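Local coordinates for colicin-B (Escherichia coli, PDB 1RH1), which forms channels in the cytoplasmic membrane of E. coli and closely related bacteria, depolarising it and dissipating the cell's energy, at residues L340-K343 against Y344-L347; D388-A391 against I392-W396; T362-S365 against Y366-M370. All coordinates share one frame; numbering follows the deposited sequence.

Contact 1: L340-K343 against Y344-L347; sequences LGDK and YKAL
Leu-340 and Tyr-344 form the packed side of this tight turn between two helices. The CD1 methyl of Leu-340 lies over one face of the phenol ring, 4.0 Å from Tyr-344 CD1, the two side chains crossing at a slant. With CG anti to the backbone N (chi1 -179°), the ring of Tyr-344 leads away from the turn and touches Val-332 and Val-336 of helix 291-340, Ala-490 of helix 479-495 and Ile-509 of helix 500-510, and its OH is hydrogen-bonded to Gly-486 O. Leu-347, also buried, packs on helix 500-510.

The other side is looser and faces solvent. Asp-342 and Lys-345 run side by side in the same direction and close a salt bridge: Lys-345 NZ lies 3.2 Å from Asp-342 OD1, 44° out of the carboxylate plane. Lys-343 instead sends its NZ to Lys-508 O.

In the backbone, Gly-341 O receives weak bonds from Tyr-344 N and Lys-345 N, whereas Ala-346 N reaches Asp-342 O at 3.1 Å. Gly-341 has positive phi (114°), follows the last residue of helix 291-340 and is the N-cap of helix 342-357: a one-residue glycine break between two successive helices, set in the colicin pore-forming domain.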
loop_
_atom_site.group_PDB
_atom_site.type_symbol
_atom_site.label_atom_id
_atom_site.label_comp_id
_atom_site.label_asym_id
_atom_site.label_seq_id
_atom_site.Cartn_x
_atom_site.Cartn_y
_atom_site.Cartn_z
ATOM N N LEU A 340 -25.261 20.733 -32.557
ATOM C CA LEU A 340 -24.356 20.196 -33.561
ATOM C C LEU A 340 -24.584 18.751 -33.915
ATOM O O LEU A 340 -24.003 18.253 -34.888
ATOM C CB LEU A 340 -22.896 20.284 -33.141
ATOM C CG LEU A 340 -22.160 21.577 -33.321
ATOM C CD1 LEU A 340 -20.719 21.349 -33.008
ATOM C CD2 LEU A 340 -22.240 22.045 -34.747
ATOM N N GLY A 341 -25.398 18.064 -33.112
ATOM C CA GLY A 341 -25.682 16.672 -33.399
ATOM C C GLY A 341 -25.154 15.714 -32.356
ATOM O O GLY A 341 -24.360 16.036 -31.466
ATOM N N ASP A 342 -25.651 14.494 -32.536
ATOM C CA ASP A 342 -25.383 13.391 -31.624
ATOM C C ASP A 342 -24.084 12.636 -31.897
ATOM O O ASP A 342 -23.586 11.899 -31.037
ATOM C CB ASP A 342 -26.615 12.456 -31.657
ATOM C CG ASP A 342 -27.872 13.158 -31.107
ATOM O OD1 ASP A 342 -27.985 13.317 -29.880
ATOM O OD2 ASP A 342 -28.724 13.568 -31.910
ATOM N N LYS A 343 -23.534 12.863 -33.102
ATOM C CA LYS A 343 -22.214 12.384 -33.488
ATOM C C LYS A 343 -21.157 13.225 -32.739
ATOM O O LYS A 343 -20.052 12.762 -32.404
ATOM C CB LYS A 343 -22.105 12.523 -34.997
ATOM C CG LYS A 343 -21.512 11.284 -35.666
ATOM C CD LYS A 343 -22.028 11.019 -37.091
ATOM C CE LYS A 343 -21.601 12.032 -38.169
ATOM N NZ LYS A 343 -22.161 13.374 -38.028
ATOM N N TYR A 344 -21.548 14.480 -32.433
ATOM C CA TYR A 344 -20.766 15.360 -31.595
ATOM C C TYR A 344 -20.884 14.809 -30.185
ATOM O O TYR A 344 -19.832 14.593 -29.601
ATOM C CB TYR A 344 -21.287 16.792 -31.616
ATOM C CG TYR A 344 -20.419 17.678 -30.736
ATOM C CD1 TYR A 344 -19.197 18.133 -31.224
ATOM C CD2 TYR A 344 -20.806 17.981 -29.424
ATOM C CE1 TYR A 344 -18.351 18.883 -30.405
ATOM C CE2 TYR A 344 -19.961 18.723 -28.602
ATOM C CZ TYR A 344 -18.740 19.165 -29.104
ATOM O OH TYR A 344 -17.893 19.887 -28.301
ATOM N N LYS A 345 -22.065 14.559 -29.598
ATOM C CA LYS A 345 -22.191 13.976 -28.257
ATOM C C LYS A 345 -21.323 12.743 -27.953
ATOM O O LYS A 345 -20.758 12.587 -26.864
ATOM C CB LYS A 345 -23.630 13.546 -27.972
ATOM C CG LYS A 345 -24.653 14.626 -27.761
ATOM C CD LYS A 345 -25.850 13.994 -27.079
ATOM C CE LYS A 345 -26.866 15.072 -26.686
ATOM N NZ LYS A 345 -27.470 15.701 -27.851
ATOM N N ALA A 346 -21.231 11.859 -28.957
ATOM C CA ALA A 346 -20.491 10.605 -28.889
ATOM C C ALA A 346 -18.994 10.757 -28.766
ATOM O O ALA A 346 -18.329 9.963 -28.090
ATOM C CB ALA A 346 -20.758 9.789 -30.123
ATOM N N LEU A 347 -18.492 11.781 -29.489
ATOM C CA LEU A 347 -17.095 12.193 -29.395
ATOM C C LEU A 347 -16.854 12.682 -27.970
ATOM O O LEU A 347 -15.968 12.138 -27.332
ATOM C CB LEU A 347 -16.807 13.306 -30.390
ATOM C CG LEU A 347 -15.446 13.974 -30.358
ATOM C CD1 LEU A 347 -14.348 13.062 -30.849
ATOM C CD2 LEU A 347 -15.511 15.158 -31.267
#

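Contact 2: D388-A391 against I392-W396; sequences DKEA and IVNAW
Ile-392 folds back on the preceding turn, its CG1 3.1 Å from Asp-388 O and its CD1 near Lys-389 CA. CG1 stands beside the backbone N and anti to the carbonyl carbon (chi1 -38°), which turns the longer branch toward the N-terminal end of the helix. Val-393 does much the same one residue on: its CG2 methyl, on the branch beside the backbone N, rests 3.4 Å from Lys-389 O. On the exposed side, the Glu-390 chain, bent at chi2, brings its carboxylate up to the side-chain amide of Asn-394, the two flat groups only 14° from parallel. Asn-394 CB also lies 3.3 Å from Glu-390 O.

Underneath runs the regular i to i+4 ladder of an alpha helix, here helix 386-398 of the colicin pore-forming domain. Val-393 N meets Lys-389 O at 3.1 Å in an almost straight bond (175°), and Asn-394 N reaches Glu-390 O at 3.0 Å. Ile-392 N divides itself between Asp-388 O and, weakly, Lys-389 O. Ala-395 N closes this part of the ladder on Ala-391 O, 3.1 Å away, while its CB lies against the same oxygen.

Farther out, neighbouring helices hold the buried face. Ile-392 sits on Val-481 and Val-485 of helix 479-495 and on Tyr-435, and Val-393 is covered by Ile-432 and Tyr-435 of helix 420-435. One turn beyond, Trp-396 meets Phe-475 edge-to-face and touches Ile-432, and its carbonyl oxygen accepts from Arg-428 NH1.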
loop_
_atom_site.group_PDB
_atom_site.type_symbol
_atom_site.label_atom_id
_atom_site.label_comp_id
_atom_site.label_asym_id
_atom_site.label_seq_id
_atom_site.Cartn_x
_atom_site.Cartn_y
_atom_site.Cartn_z
ATOM N N ASP A 388 -19.487 37.378 -34.351
ATOM C CA ASP A 388 -19.383 36.218 -33.480
ATOM C C ASP A 388 -18.012 36.116 -32.835
ATOM O O ASP A 388 -17.933 35.774 -31.658
ATOM C CB ASP A 388 -19.623 34.942 -34.252
ATOM C CG ASP A 388 -21.028 34.754 -34.793
ATOM O OD1 ASP A 388 -21.927 35.510 -34.409
ATOM O OD2 ASP A 388 -21.209 33.829 -35.599
ATOM N N LYS A 389 -16.929 36.408 -33.563
ATOM C CA LYS A 389 -15.583 36.386 -33.032
ATOM C C LYS A 389 -15.549 37.358 -31.877
ATOM O O LYS A 389 -15.174 36.970 -30.771
ATOM C CB LYS A 389 -14.614 36.816 -34.110
ATOM C CG LYS A 389 -13.117 36.639 -33.890
ATOM C CD LYS A 389 -12.393 37.090 -35.178
ATOM C CE LYS A 389 -12.440 36.078 -36.347
ATOM N NZ LYS A 389 -12.648 36.696 -37.658
ATOM N N GLU A 390 -16.069 38.576 -32.097
ATOM C CA GLU A 390 -16.114 39.602 -31.068
ATOM C C GLU A 390 -16.841 39.164 -29.800
ATOM O O GLU A 390 -16.440 39.511 -28.693
ATOM C CB GLU A 390 -16.777 40.835 -31.638
ATOM C CG GLU A 390 -16.710 42.061 -30.722
ATOM C CD GLU A 390 -15.333 42.729 -30.561
ATOM O OE1 GLU A 390 -15.005 43.567 -31.412
ATOM O OE2 GLU A 390 -14.604 42.447 -29.591
ATOM N N ALA A 391 -17.886 38.346 -29.935
ATOM C CA ALA A 391 -18.643 37.832 -28.812
ATOM C C ALA A 391 -17.843 36.838 -27.999
ATOM O O ALA A 391 -17.979 36.854 -26.779
ATOM C CB ALA A 391 -19.894 37.129 -29.285
ATOM N N ILE A 392 -16.983 36.001 -28.606
ATOM C CA ILE A 392 -16.207 35.005 -27.861
ATOM C C ILE A 392 -15.074 35.634 -27.070
ATOM O O ILE A 392 -14.786 35.299 -25.914
ATOM C CB ILE A 392 -15.593 33.985 -28.788
ATOM C CG1 ILE A 392 -16.478 33.591 -29.941
ATOM C CG2 ILE A 392 -15.422 32.750 -27.939
ATOM C CD1 ILE A 392 -15.820 32.793 -31.082
ATOM N N VAL A 393 -14.427 36.574 -27.758
ATOM C CA VAL A 393 -13.358 37.347 -27.180
ATOM C C VAL A 393 -13.906 38.055 -25.965
ATOM O O VAL A 393 -13.435 37.765 -24.875
ATOM C CB VAL A 393 -12.851 38.324 -28.228
ATOM C CG1 VAL A 393 -11.842 39.298 -27.648
ATOM C CG2 VAL A 393 -12.178 37.519 -29.317
ATOM N N ASN A 394 -14.949 38.880 -26.109
ATOM C CA ASN A 394 -15.554 39.590 -24.990
ATOM C C ASN A 394 -16.072 38.718 -23.845
ATOM O O ASN A 394 -16.118 39.133 -22.684
ATOM C CB ASN A 394 -16.678 40.429 -25.513
ATOM C CG ASN A 394 -16.235 41.686 -26.236
ATOM O OD1 ASN A 394 -16.863 42.093 -27.211
ATOM N ND2 ASN A 394 -15.172 42.358 -25.794
ATOM N N ALA A 395 -16.456 37.481 -24.168
ATOM C CA ALA A 395 -16.857 36.505 -23.171
ATOM C C ALA A 395 -15.654 36.031 -22.374
ATOM O O ALA A 395 -15.758 35.807 -21.168
ATOM C CB ALA A 395 -17.490 35.311 -23.844
ATOM N N TRP A 396 -14.499 35.872 -23.020
ATOM C CA TRP A 396 -13.308 35.560 -22.270
ATOM C C TRP A 396 -12.824 36.752 -21.443
ATOM O O TRP A 396 -12.404 36.566 -20.308
ATOM C CB TRP A 396 -12.271 35.094 -23.249
ATOM C CG TRP A 396 -12.395 33.611 -23.560
ATOM C CD1 TRP A 396 -12.710 33.168 -24.810
ATOM C CD2 TRP A 396 -12.183 32.597 -22.666
ATOM N NE1 TRP A 396 -12.693 31.869 -24.722
ATOM C CE2 TRP A 396 -12.384 31.491 -23.474
ATOM C CE3 TRP A 396 -11.855 32.437 -21.316
ATOM C CZ2 TRP A 396 -12.256 30.212 -22.943
ATOM C CZ3 TRP A 396 -11.728 31.155 -20.785
ATOM C CH2 TRP A 396 -11.923 30.044 -21.598
#

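Contact 3: T362-S365 against Y366-M370; sequences TIRS and YDDAM
The backbone runs extended through Arg-364 and Ser-365 and turns helical at Tyr-366, and the first turn is closed by Ala-369 N, which donates to Ser-365 O at 2.8 Å in a nearly straight bond (167°). Ser-365 is the N-cap. Its OG, held between the backbone N and the carbonyl carbon (chi1 79°), turns into the helix end and accepts from Asp-368 N at 2.9 Å. A backbone N-H of the first turn is thereby satisfied by the serine side chain, and Ser-365 grips the helix start through both its hydroxyl and its carbonyl. The same OG lies 3.1 Å from Asp-368 CG, packed against the base of the carboxylate.

Arg-364 approaches from the other flank of Asp-368. Its guanidinium lays one face on Asp-368 CB, which stands 3.5 Å above the plane and toward the rim, and the two side chains cross at about a right angle. Arg-364 NH2 comes within 2.8 Å of Asp-368 O, too poorly angled for a hydrogen bond. Asp-368 OD1 is 4.1 Å from Arg-364 NH1 but well out of the guanidinium plane, so attraction here is probably one of charge alone. Tyr-366 turns a ring face toward Ser-365 CA, with its CD1 4.0 Å from Ser-365 CB.

Arg-364 also reaches beyond the cap: NE donates to Ala-495 O, at the end of helix 479-495, and NH2 weakly to Ser-372 OG. Ile-363 is buried against Val-451 of helix 441-452 and Leu-461 of helix 457-472, while Met-370 touches Met-444, so the loop and the first turn of helix 366-376 together meet helices 441-452, 457-472 and 479-495.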
loop_
_atom_site.group_PDB
_atom_site.type_symbol
_atom_site.label_atom_id
_atom_site.label_comp_id
_atom_site.label_asym_id
_atom_site.label_seq_id
_atom_site.Cartn_x
_atom_site.Cartn_y
_atom_site.Cartn_z
ATOM N N THR A 362 0.486 10.499 -20.358
ATOM C CA THR A 362 1.236 11.703 -20.671
ATOM C C THR A 362 0.559 12.504 -21.768
ATOM O O THR A 362 0.212 11.849 -22.756
ATOM C CB THR A 362 2.645 11.215 -21.072
ATOM O OG1 THR A 362 3.150 10.633 -19.879
ATOM C CG2 THR A 362 3.608 12.281 -21.582
ATOM N N ILE A 363 0.374 13.841 -21.728
ATOM C CA ILE A 363 -0.301 14.482 -22.865
ATOM C C ILE A 363 0.551 14.375 -24.113
ATOM O O ILE A 363 1.747 14.105 -23.996
ATOM C CB ILE A 363 -0.626 16.018 -22.692
ATOM C CG1 ILE A 363 0.574 16.815 -22.252
ATOM C CG2 ILE A 363 -1.741 16.177 -21.673
ATOM C CD1 ILE A 363 0.229 18.292 -22.256
ATOM N N ARG A 364 -0.031 14.540 -25.308
ATOM C CA ARG A 364 0.742 14.476 -26.536
ATOM C C ARG A 364 1.784 15.576 -26.628
ATOM O O ARG A 364 1.774 16.529 -25.848
ATOM C CB ARG A 364 -0.147 14.577 -27.757
ATOM C CG ARG A 364 -0.985 13.332 -28.046
ATOM C CD ARG A 364 -0.930 13.038 -29.543
ATOM N NE ARG A 364 -1.506 14.137 -30.280
ATOM C CZ ARG A 364 -1.460 14.273 -31.598
ATOM N NH1 ARG A 364 -0.853 13.394 -32.395
ATOM N NH2 ARG A 364 -2.098 15.310 -32.119
ATOM N N SER A 365 2.745 15.449 -27.539
ATOM C CA SER A 365 3.747 16.486 -27.629
ATOM C C SER A 365 3.142 17.729 -28.245
ATOM O O SER A 365 2.145 17.678 -28.953
ATOM C CB SER A 365 4.894 16.051 -28.500
ATOM O OG SER A 365 4.568 16.182 -29.881
ATOM N N TYR A 366 3.811 18.824 -27.927
ATOM C CA TYR A 366 3.636 20.169 -28.460
ATOM C C TYR A 366 3.579 20.148 -29.980
ATOM O O TYR A 366 2.606 20.638 -30.539
ATOM C CB TYR A 366 4.816 21.060 -28.013
ATOM C CG TYR A 366 5.984 20.267 -27.370
ATOM C CD1 TYR A 366 6.865 19.465 -28.134
ATOM C CD2 TYR A 366 6.102 20.270 -25.970
ATOM C CE1 TYR A 366 7.832 18.674 -27.496
ATOM C CE2 TYR A 366 7.061 19.484 -25.326
ATOM C CZ TYR A 366 7.921 18.686 -26.088
ATOM O OH TYR A 366 8.849 17.894 -25.418
ATOM N N ASP A 367 4.573 19.546 -30.666
ATOM C CA ASP A 367 4.637 19.498 -32.128
ATOM C C ASP A 367 3.548 18.586 -32.688
ATOM O O ASP A 367 3.058 18.863 -33.786
ATOM C CB ASP A 367 6.036 19.006 -32.616
ATOM C CG ASP A 367 7.281 19.893 -32.337
ATOM O OD1 ASP A 367 8.031 20.252 -33.254
ATOM O OD2 ASP A 367 7.537 20.211 -31.178
ATOM N N ASP A 368 3.102 17.537 -31.964
ATOM C CA ASP A 368 2.026 16.647 -32.403
ATOM C C ASP A 368 0.653 17.254 -32.261
ATOM O O ASP A 368 -0.166 17.102 -33.156
ATOM C CB ASP A 368 2.018 15.365 -31.616
ATOM C CG ASP A 368 3.143 14.376 -31.911
ATOM O OD1 ASP A 368 3.089 13.262 -31.390
ATOM O OD2 ASP A 368 4.079 14.690 -32.648
ATOM N N ALA A 369 0.384 17.922 -31.126
ATOM C CA ALA A 369 -0.876 18.633 -30.861
ATOM C C ALA A 369 -1.069 19.780 -31.825
ATOM O O ALA A 369 -2.134 19.909 -32.419
ATOM C CB ALA A 369 -0.948 19.268 -29.466
ATOM N N MET A 370 -0.038 20.602 -32.022
ATOM C CA MET A 370 -0.128 21.702 -32.963
ATOM C C MET A 370 -0.201 21.227 -34.391
ATOM O O MET A 370 -0.613 21.993 -35.242
ATOM C CB MET A 370 1.056 22.631 -32.821
ATOM C CG MET A 370 0.901 23.569 -31.634
ATOM S SD MET A 370 -0.487 24.701 -31.758
ATOM C CE MET A 370 -0.041 25.488 -33.268
#

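In the fold
All three contacts belong to the helical pore-forming domain, and along the chain contact 1 comes first, then contact 3, then contact 2. They fall on consecutive helices: contact 1 at the start of 342-357, contact 3 at the start of 366-376 and contact 2 within 386-398. Their centres lie 24 Å apart for contacts 1 and 2 and for contacts 1 and 3, and 27 Å for contacts 2 and 3; none touches another. Helix 479-495, which lies within a predicted membrane-spanning segment, borders contacts 1 and 2, and its last residue receives a bond from contact 3. Each thus meets a helix that probably enters the membrane.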